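Local coordinates for neurotoxin (Clostridium botulinum, PDB 2QN0), which probably acts as a zinc-dependent protease, the light chain of botulinum neurotoxin type C1, cleaving SNARE proteins, at residues A[25-29]-A[50-56]; A[124-130]-A[306-312]; A[199-204]-A[216-221]. One frame throughout, in Å; residues are numbered along the deposited sequence.

Contact 1: A[25-29]-A[50-56]; sequences HLNTL and FSRNSNP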
loop_
_atom_site.group_PDB
_atom_site.type_symbol
_atom_site.label_atom_id
_atom_site.label_comp_id
_atom_site.label_asym_id
_atom_site.label_seq_id
_atom_site.Cartn_x
_atom_site.Cartn_y
_atom_site.Cartn_z
ATOM N N HIS A 25 -14.752 0.230 -11.492
ATOM C CA HIS A 25 -14.644 0.856 -12.806
ATOM C C HIS A 25 -13.178 1.071 -13.161
ATOM O O HIS A 25 -12.844 1.981 -13.920
ATOM C CB HIS A 25 -15.380 2.199 -12.824
ATOM C CG HIS A 25 -16.854 2.080 -12.597
ATOM N ND1 HIS A 25 -17.686 1.399 -13.460
ATOM C CD2 HIS A 25 -17.642 2.531 -11.593
ATOM C CE1 HIS A 25 -18.922 1.436 -12.997
ATOM N NE2 HIS A 25 -18.923 2.116 -11.865
ATOM N N LEU A 26 -12.306 0.229 -12.615
ATOM C CA LEU A 26 -10.874 0.345 -12.875
ATOM C C LEU A 26 -10.181 -0.966 -13.229
ATOM O O LEU A 26 -9.106 -0.955 -13.827
ATOM C CB LEU A 26 -10.172 0.964 -11.663
ATOM C CG LEU A 26 -10.456 2.444 -11.386
ATOM C CD1 LEU A 26 -9.946 2.816 -10.007
ATOM C CD2 LEU A 26 -9.794 3.304 -12.459
ATOM N N ASN A 27 -10.786 -2.095 -12.867
ATOM C CA ASN A 27 -10.169 -3.392 -13.148
ATOM C C ASN A 27 -10.565 -3.921 -14.523
ATOM O O ASN A 27 -11.673 -4.429 -14.707
ATOM C CB ASN A 27 -10.563 -4.406 -12.067
ATOM C CG ASN A 27 -9.714 -5.662 -12.110
ATOM O OD1 ASN A 27 -8.898 -5.844 -13.014
ATOM N ND2 ASN A 27 -9.906 -6.542 -11.128
ATOM N N THR A 28 -9.653 -3.812 -15.486
ATOM C CA THR A 28 -9.929 -4.270 -16.847
ATOM C C THR A 28 -10.103 -5.783 -16.938
ATOM O O THR A 28 -10.546 -6.303 -17.960
ATOM C CB THR A 28 -8.812 -3.842 -17.825
ATOM O OG1 THR A 28 -7.579 -4.472 -17.456
ATOM C CG2 THR A 28 -8.636 -2.333 -17.798
ATOM N N LEU A 29 -9.749 -6.490 -15.871
ATOM C CA LEU A 29 -9.888 -7.943 -15.839
ATOM C C LEU A 29 -11.276 -8.356 -15.358
ATOM O O LEU A 29 -11.688 -9.505 -15.535
ATOM C CB LEU A 29 -8.838 -8.554 -14.907
ATOM C CG LEU A 29 -7.388 -8.620 -15.393
ATOM C CD1 LEU A 29 -6.468 -8.944 -14.225
ATOM C CD2 LEU A 29 -7.261 -9.680 -16.476
ATOM N N PHE A 50 -5.642 -7.836 -10.692
ATOM C CA PHE A 50 -6.021 -6.484 -11.102
ATOM C C PHE A 50 -5.194 -5.993 -12.288
ATOM O O PHE A 50 -4.001 -6.267 -12.375
ATOM C CB PHE A 50 -5.814 -5.537 -9.906
ATOM C CG PHE A 50 -6.223 -4.105 -10.158
ATOM C CD1 PHE A 50 -7.557 -3.718 -10.062
ATOM C CD2 PHE A 50 -5.265 -3.137 -10.448
ATOM C CE1 PHE A 50 -7.932 -2.385 -10.245
ATOM C CE2 PHE A 50 -5.630 -1.799 -10.634
ATOM C CZ PHE A 50 -6.968 -1.423 -10.532
ATOM N N SER A 51 -5.829 -5.266 -13.199
ATOM C CA SER A 51 -5.112 -4.727 -14.348
ATOM C C SER A 51 -5.697 -3.403 -14.806
ATOM O O SER A 51 -6.885 -3.133 -14.614
ATOM C CB SER A 51 -5.124 -5.715 -15.516
ATOM O OG SER A 51 -4.431 -5.171 -16.631
ATOM N N ARG A 52 -4.845 -2.577 -15.403
ATOM C CA ARG A 52 -5.251 -1.278 -15.919
ATOM C C ARG A 52 -5.061 -1.243 -17.432
ATOM O O ARG A 52 -5.368 -0.244 -18.081
ATOM C CB ARG A 52 -4.423 -0.167 -15.266
ATOM C CG ARG A 52 -4.736 0.048 -13.788
ATOM C CD ARG A 52 -6.164 0.542 -13.624
ATOM N NE ARG A 52 -6.361 1.794 -14.346
ATOM C CZ ARG A 52 -7.339 2.009 -15.218
ATOM N NH1 ARG A 52 -8.223 1.055 -15.483
ATOM N NH2 ARG A 52 -7.427 3.178 -15.836
ATOM N N ASN A 53 -4.561 -2.341 -17.989
ATOM C CA ASN A 53 -4.332 -2.427 -19.430
ATOM C C ASN A 53 -5.556 -2.939 -20.184
ATOM O O ASN A 53 -6.210 -3.889 -19.753
ATOM C CB ASN A 53 -3.148 -3.352 -19.728
ATOM C CG ASN A 53 -1.843 -2.830 -19.168
ATOM O OD1 ASN A 53 -1.445 -1.695 -19.440
ATOM N ND2 ASN A 53 -1.162 -3.660 -18.387
ATOM N N SER A 54 -5.863 -2.309 -21.313
ATOM C CA SER A 54 -6.995 -2.738 -22.126
ATOM C C SER A 54 -6.640 -4.109 -22.699
ATOM O O SER A 54 -5.469 -4.390 -22.954
ATOM C CB SER A 54 -7.245 -1.737 -23.257
ATOM O OG SER A 54 -6.084 -1.569 -24.052
ATOM N N ASN A 55 -7.643 -4.962 -22.891
ATOM C CA ASN A 55 -7.402 -6.306 -23.415
ATOM C C ASN A 55 -6.260 -6.936 -22.619
ATOM O O ASN A 55 -5.263 -7.382 -23.190
ATOM C CB ASN A 55 -7.013 -6.240 -24.895
ATOM C CG ASN A 55 -8.016 -5.473 -25.730
ATOM O OD1 ASN A 55 -9.192 -5.832 -25.796
ATOM N ND2 ASN A 55 -7.555 -4.409 -26.376
ATOM N N PRO A 56 -6.396 -6.988 -21.286
ATOM C CA PRO A 56 -5.362 -7.561 -20.421
ATOM C C PRO A 56 -5.029 -9.031 -20.670
ATOM O O PRO A 56 -5.877 -9.821 -21.090
ATOM C CB PRO A 56 -5.919 -7.323 -19.020
ATOM C CG PRO A 56 -7.390 -7.445 -19.233
ATOM C CD PRO A 56 -7.596 -6.641 -20.500
#
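N27 of the loop 25-29 lays its side chain against F50 and the backbone beyond it. N27 CB touches F50 CD1 at 3.7 Å. CG, set anti to the backbone N (chi1 -167°), comes still closer to the same CD1, with the amide turned 46° to the ring as the two side chains run past each other in opposite senses. N27 OD1 is gripped from both faces of the amide: S51 N bonds to it from one at 3.1 Å and L29 N from the other. The second bond closes an Asx turn, so a single oxygen both shapes its own loop and ties it to 50-56. ND2, still in touch with the F50 ring, bonds to E34 and to the carbonyl of R49.

Two loops without regular secondary structure are joined here, one following strand 19-23 and the other strand 43-46 of the eight-stranded mixed sheet in this zinc protease fold. T28 N bonds to S51 O, while T28 OG1 donates to N53 O at 2.7 Å, above the plane of that carbonyl. S51 OG accepts from N53 N in an ST turn and has E163 as a further partner. At one end R52 doubles back, bent at chi2 and chi3, until R52 NH1 bonds to L26 O at 2.7 Å; L26 CD2 sits over the centre of one face of the R52 guanidinium. At the other, L29 spreads its branches, L29 CD1 to S51 CB and L29 CD2 to P56 CG, the latter pair 3.6 Å apart.

Contact 2: A[124-130]-A[306-312]; sequences INTFDFD and SITTANP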
loop_
_atom_site.group_PDB
_atom_site.type_symbol
_atom_site.label_atom_id
_atom_site.label_comp_id
_atom_site.label_asym_id
_atom_site.label_seq_id
_atom_site.Cartn_x
_atom_site.Cartn_y
_atom_site.Cartn_z
ATOM N N ILE A 124 -13.914 25.783 -4.563
ATOM C CA ILE A 124 -13.435 26.009 -3.205
ATOM C C ILE A 124 -14.500 25.860 -2.114
ATOM O O ILE A 124 -14.181 25.500 -0.978
ATOM C CB ILE A 124 -12.780 27.406 -3.085
ATOM C CG1 ILE A 124 -11.535 27.464 -3.975
ATOM C CG2 ILE A 124 -12.405 27.695 -1.640
ATOM C CD1 ILE A 124 -10.833 28.809 -3.971
ATOM N N ASN A 125 -15.760 26.122 -2.446
ATOM C CA ASN A 125 -16.825 26.017 -1.447
ATOM C C ASN A 125 -17.521 24.658 -1.441
ATOM O O ASN A 125 -18.547 24.489 -0.782
ATOM C CB ASN A 125 -17.881 27.104 -1.685
ATOM C CG ASN A 125 -18.698 26.865 -2.945
ATOM O OD1 ASN A 125 -18.452 25.918 -3.696
ATOM N ND2 ASN A 125 -19.679 27.730 -3.184
ATOM N N THR A 126 -16.947 23.686 -2.141
ATOM C CA THR A 126 -17.571 22.374 -2.259
ATOM C C THR A 126 -16.818 21.152 -1.736
ATOM O O THR A 126 -15.592 21.076 -1.820
ATOM C CB THR A 126 -17.909 22.102 -3.739
ATOM O OG1 THR A 126 -18.792 23.121 -4.219
ATOM C CG2 THR A 126 -18.564 20.733 -3.913
ATOM N N PHE A 127 -17.585 20.207 -1.193
ATOM C CA PHE A 127 -17.075 18.917 -0.719
ATOM C C PHE A 127 -17.652 17.955 -1.761
ATOM O O PHE A 127 -18.870 17.861 -1.892
ATOM C CB PHE A 127 -17.663 18.522 0.646
ATOM C CG PHE A 127 -16.838 18.944 1.839
ATOM C CD1 PHE A 127 -15.526 19.379 1.702
ATOM C CD2 PHE A 127 -17.383 18.867 3.122
ATOM C CE1 PHE A 127 -14.767 19.730 2.825
ATOM C CE2 PHE A 127 -16.633 19.214 4.249
ATOM C CZ PHE A 127 -15.321 19.647 4.100
ATOM N N ASP A 128 -16.800 17.259 -2.510
ATOM C CA ASP A 128 -17.284 16.315 -3.518
ATOM C C ASP A 128 -16.854 14.904 -3.144
ATOM O O ASP A 128 -15.705 14.515 -3.347
ATOM C CB ASP A 128 -16.741 16.682 -4.901
ATOM C CG ASP A 128 -17.261 15.769 -5.997
ATOM O OD1 ASP A 128 -18.119 14.904 -5.714
ATOM O OD2 ASP A 128 -16.811 15.921 -7.152
ATOM N N PHE A 129 -17.792 14.136 -2.600
ATOM C CA PHE A 129 -17.506 12.774 -2.174
ATOM C C PHE A 129 -17.452 11.749 -3.307
ATOM O O PHE A 129 -17.194 10.569 -3.064
ATOM C CB PHE A 129 -18.520 12.366 -1.100
ATOM C CG PHE A 129 -18.356 13.123 0.194
ATOM C CD1 PHE A 129 -17.479 12.670 1.175
ATOM C CD2 PHE A 129 -19.039 14.318 0.410
ATOM C CE1 PHE A 129 -17.281 13.390 2.350
ATOM C CE2 PHE A 129 -18.849 15.049 1.582
ATOM C CZ PHE A 129 -17.968 14.585 2.556
ATOM N N ASP A 130 -17.683 12.197 -4.541
ATOM C CA ASP A 130 -17.629 11.302 -5.703
ATOM C C ASP A 130 -16.500 11.683 -6.660
ATOM O O ASP A 130 -16.423 11.152 -7.770
ATOM C CB ASP A 130 -18.941 11.335 -6.502
ATOM C CG ASP A 130 -20.098 10.678 -5.775
ATOM O OD1 ASP A 130 -19.899 9.604 -5.167
ATOM O OD2 ASP A 130 -21.216 11.231 -5.832
ATOM N N SER A 306 -14.400 27.765 3.655
ATOM C CA SER A 306 -15.335 28.196 2.618
ATOM C C SER A 306 -16.430 27.211 2.215
ATOM O O SER A 306 -17.238 27.520 1.340
ATOM C CB SER A 306 -14.549 28.565 1.356
ATOM O OG SER A 306 -13.414 29.351 1.674
ATOM N N ILE A 307 -16.470 26.035 2.834
ATOM C CA ILE A 307 -17.472 25.043 2.449
ATOM C C ILE A 307 -18.916 25.453 2.719
ATOM O O ILE A 307 -19.290 25.741 3.855
ATOM C CB ILE A 307 -17.229 23.686 3.145
ATOM C CG1 ILE A 307 -15.765 23.260 2.978
ATOM C CG2 ILE A 307 -18.139 22.635 2.533
ATOM C CD1 ILE A 307 -15.328 23.097 1.529
ATOM N N THR A 308 -19.726 25.451 1.663
ATOM C CA THR A 308 -21.138 25.807 1.770
ATOM C C THR A 308 -22.029 24.763 1.106
ATOM O O THR A 308 -23.240 24.734 1.332
ATOM C CB THR A 308 -21.430 27.153 1.092
ATOM O OG1 THR A 308 -21.163 27.043 -0.310
ATOM C CG2 THR A 308 -20.565 28.246 1.689
ATOM N N THR A 309 -21.434 23.908 0.281
ATOM C CA THR A 309 -22.205 22.890 -0.415
ATOM C C THR A 309 -21.434 21.584 -0.564
ATOM O O THR A 309 -20.203 21.562 -0.505
ATOM C CB THR A 309 -22.637 23.397 -1.810
ATOM O OG1 THR A 309 -23.451 22.408 -2.451
ATOM C CG2 THR A 309 -21.422 23.690 -2.671
ATOM N N ALA A 310 -22.166 20.494 -0.755
ATOM C CA ALA A 310 -21.551 19.181 -0.900
ATOM C C ALA A 310 -22.238 18.348 -1.971
ATOM O O ALA A 310 -23.423 18.535 -2.259
ATOM C CB ALA A 310 -21.590 18.445 0.434
ATOM N N ASN A 311 -21.478 17.432 -2.561
ATOM C CA ASN A 311 -21.994 16.543 -3.592
ATOM C C ASN A 311 -21.664 15.101 -3.211
ATOM O O ASN A 311 -20.512 14.781 -2.919
ATOM C CB ASN A 311 -21.354 16.870 -4.944
ATOM C CG ASN A 311 -21.780 15.910 -6.038
ATOM O OD1 ASN A 311 -22.961 15.821 -6.374
ATOM N ND2 ASN A 311 -20.818 15.179 -6.594
ATOM N N PRO A 312 -22.677 14.221 -3.165
ATOM C CA PRO A 312 -24.088 14.517 -3.447
ATOM C C PRO A 312 -24.718 15.373 -2.345
ATOM O O PRO A 312 -24.152 15.514 -1.259
ATOM C CB PRO A 312 -24.717 13.127 -3.549
ATOM C CG PRO A 312 -23.890 12.316 -2.612
ATOM C CD PRO A 312 -22.485 12.781 -2.925
HETATM O O HOH W 1 -20.060 29.785 -1.250
HETATM O O HOH W 2 -21.785 12.762 -8.165
#
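F127 and I307 form the dense side of this contact. The isoleucine crosses the ring at about a right angle, I307 CG2 lying over the centre of one face, 4.0 Å from the F127 centroid and 13° off the normal, a CH-pi contact; I307 CD1 reaches F127 CE1 at 3.7 Å. F127 CB also meets A310 CB, and F116, L304, Y322 and L326 close in around the ring.

The backbones form a two-stranded parallel sheet, 126-128 with 309-311, whose strands lie some 180 residues apart in the chain. F127 N bonds to T309 O, F127 O accepts from N311 N at 2.7 Å, and F129 N donates to N311 O. N125 O, just ahead of the strand, accepts from both T308 N and T309 N.

The face bearing T126, D128, T309 and N311 is more polar and partly open to water. Here N311 ND2 donates to D128 OD1 at 2.9 Å, almost straight at 162°, while D130 N reaches that oxygen from the opposite face of the carboxylate in an Asx turn. One water links N311 ND2 to D130 OD2; D130 OD1 bonds to S135. Another water joins N125 ND2 to T308 OG1.

Contact 3: A[199-204]-A[216-221]; sequences MLTYSN and KSEFCM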
loop_
_atom_site.group_PDB
_atom_site.type_symbol
_atom_site.label_atom_id
_atom_site.label_comp_id
_atom_site.label_asym_id
_atom_site.label_seq_id
_atom_site.Cartn_x
_atom_site.Cartn_y
_atom_site.Cartn_z
ATOM N N MET A 199 8.086 -13.708 -1.866
ATOM C CA MET A 199 9.139 -12.919 -1.241
ATOM C C MET A 199 10.441 -12.703 -1.997
ATOM O O MET A 199 11.032 -13.631 -2.545
ATOM C CB MET A 199 9.472 -13.524 0.124
ATOM C CG MET A 199 8.276 -13.660 1.047
ATOM S SD MET A 199 8.639 -14.749 2.432
ATOM C CE MET A 199 8.129 -16.340 1.739
ATOM N N LEU A 200 10.888 -11.453 -1.985
ATOM C CA LEU A 200 12.133 -11.051 -2.616
ATOM C C LEU A 200 13.267 -11.574 -1.731
ATOM O O LEU A 200 13.132 -11.613 -0.505
ATOM C CB LEU A 200 12.154 -9.518 -2.705
ATOM C CG LEU A 200 13.379 -8.703 -3.122
ATOM C CD1 LEU A 200 12.912 -7.334 -3.628
ATOM C CD2 LEU A 200 14.330 -8.544 -1.944
ATOM N N THR A 201 14.369 -12.002 -2.346
ATOM C CA THR A 201 15.514 -12.512 -1.592
ATOM C C THR A 201 16.735 -11.621 -1.802
ATOM O O THR A 201 16.890 -11.009 -2.861
ATOM C CB THR A 201 15.853 -13.962 -1.995
ATOM O OG1 THR A 201 16.058 -14.032 -3.411
ATOM C CG2 THR A 201 14.708 -14.900 -1.605
ATOM N N TYR A 202 17.605 -11.567 -0.799
ATOM C CA TYR A 202 18.787 -10.706 -0.842
ATOM C C TYR A 202 19.879 -11.213 0.099
ATOM O O TYR A 202 19.632 -12.089 0.929
ATOM C CB TYR A 202 18.372 -9.303 -0.397
ATOM C CG TYR A 202 17.677 -9.345 0.950
ATOM C CD1 TYR A 202 18.411 -9.315 2.139
ATOM C CD2 TYR A 202 16.302 -9.566 1.034
ATOM C CE1 TYR A 202 17.798 -9.517 3.372
ATOM C CE2 TYR A 202 15.678 -9.772 2.266
ATOM C CZ TYR A 202 16.433 -9.752 3.427
ATOM O OH TYR A 202 15.835 -10.014 4.641
ATOM N N SER A 203 21.080 -10.649 -0.032
ATOM C CA SER A 203 22.205 -11.002 0.831
ATOM C C SER A 203 22.784 -9.734 1.469
ATOM O O SER A 203 23.467 -9.800 2.492
ATOM C CB SER A 203 23.295 -11.743 0.045
ATOM O OG SER A 203 23.804 -10.964 -1.022
ATOM N N ASN A 204 22.509 -8.582 0.860
ATOM C CA ASN A 204 22.980 -7.297 1.383
ATOM C C ASN A 204 21.895 -6.868 2.363
ATOM O O ASN A 204 20.960 -6.156 1.996
ATOM C CB ASN A 204 23.111 -6.279 0.241
ATOM C CG ASN A 204 23.568 -4.914 0.719
ATOM O OD1 ASN A 204 24.044 -4.759 1.843
ATOM N ND2 ASN A 204 23.434 -3.915 -0.145
ATOM N N LYS A 216 28.145 -15.057 2.537
ATOM C CA LYS A 216 26.910 -14.559 3.136
ATOM C C LYS A 216 25.660 -15.319 2.706
ATOM O O LYS A 216 25.507 -15.692 1.542
ATOM C CB LYS A 216 26.751 -13.068 2.828
ATOM C CG LYS A 216 27.909 -12.232 3.360
ATOM C CD LYS A 216 27.763 -10.756 3.029
ATOM C CE LYS A 216 26.641 -10.107 3.820
ATOM N NZ LYS A 216 26.573 -8.639 3.545
ATOM N N SER A 217 24.767 -15.550 3.664
ATOM C CA SER A 217 23.523 -16.259 3.404
ATOM C C SER A 217 22.524 -15.380 2.669
ATOM O O SER A 217 22.589 -14.150 2.739
ATOM C CB SER A 217 22.869 -16.698 4.719
ATOM O OG SER A 217 23.671 -17.612 5.440
ATOM N N GLU A 218 21.604 -16.023 1.959
ATOM C CA GLU A 218 20.536 -15.307 1.279
ATOM C C GLU A 218 19.384 -15.343 2.280
ATOM O O GLU A 218 19.183 -16.351 2.957
ATOM C CB GLU A 218 20.132 -16.025 -0.005
ATOM C CG GLU A 218 21.079 -15.791 -1.166
ATOM C CD GLU A 218 20.674 -16.566 -2.402
ATOM O OE1 GLU A 218 19.459 -16.740 -2.622
ATOM O OE2 GLU A 218 21.572 -16.989 -3.161
ATOM N N PHE A 219 18.652 -14.240 2.386
ATOM C CA PHE A 219 17.519 -14.134 3.304
ATOM C C PHE A 219 16.305 -13.722 2.487
ATOM O O PHE A 219 16.445 -13.206 1.379
ATOM C CB PHE A 219 17.781 -13.048 4.356
ATOM C CG PHE A 219 18.770 -13.440 5.420
ATOM C CD1 PHE A 219 18.349 -14.111 6.564
ATOM C CD2 PHE A 219 20.117 -13.105 5.295
ATOM C CE1 PHE A 219 19.255 -14.436 7.574
ATOM C CE2 PHE A 219 21.029 -13.427 6.296
ATOM C CZ PHE A 219 20.599 -14.093 7.440
ATOM N N CYS A 220 15.115 -13.949 3.030
ATOM C CA CYS A 220 13.898 -13.548 2.340
ATOM C C CYS A 220 13.350 -12.317 3.053
ATOM O O CYS A 220 13.720 -12.037 4.194
ATOM C CB CYS A 220 12.852 -14.666 2.401
ATOM S SG CYS A 220 12.227 -14.987 4.080
ATOM N N MET A 221 12.498 -11.558 2.374
ATOM C CA MET A 221 11.875 -10.409 3.014
ATOM C C MET A 221 10.667 -10.964 3.764
ATOM O O MET A 221 10.005 -11.883 3.280
ATOM C CB MET A 221 11.377 -9.392 1.981
ATOM C CG MET A 221 12.397 -8.343 1.574
ATOM S SD MET A 221 11.600 -7.061 0.589
ATOM C CE MET A 221 10.757 -6.145 1.865
HETATM O O HOH W 3 23.404 -11.850 4.197
HETATM O O HOH W 4 24.459 -8.117 5.022
#
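Y202 supplies the largest bump, its ring folded across the partner strand 219-220. Placing CG between the backbone N and the carbonyl carbon (chi1 54°) lays the Y202 ring over the F219 carbonyl, with F219 O 3.6 Å above one face and toward its rim. F219 CB fits against Y202 CE1 at 3.7 Å, M221 CG comes to Y202 CE2 at 3.6 Å, and Y202 OH ends 3.0 Å from C220 O. Beyond this ring M221 crosses L200 obliquely, M221 SD against L200 CD2 at 4.0 Å. M199 SD lies against C220 SG and close to M221 O.

The backbones make a short antiparallel pair: Y202 and F219 are the hydrogen-bonded pair, T201 and C220 the non-hydrogen-bonded one, and M221 N adds a bond to L200 O. Beyond the S203-E218 pair a water bridges the backbones, donating to S203 O at 2.7 Å and to S217 O.

T201 OG1 bonds to T381 O, and both T201 and C220 touch V383 of strand 383-384, while M199 and M221 lean on P223 and I226 of helix 223-238, which carries zinc ligands H229 and H233.

The three contacts stand well apart within the zinc protease, as an example of how a single-chain enzyme is tied together at scattered points. Contact 1 closes first, over a short span between strands of the eight-stranded sheet. Contact 2 joins residues far apart in sequence, and contact 3 falls within the span it closes. The centres of contacts 1 and 2 are about 30 Å apart, and those of contacts 1 and 3 about 32 Å. Contacts 2 and 3, with centres about 49 Å apart, flank the centre of the chain on opposite sides. None touches another. In contact 3 the side chain of M221 lies about 10 Å from the zinc ion.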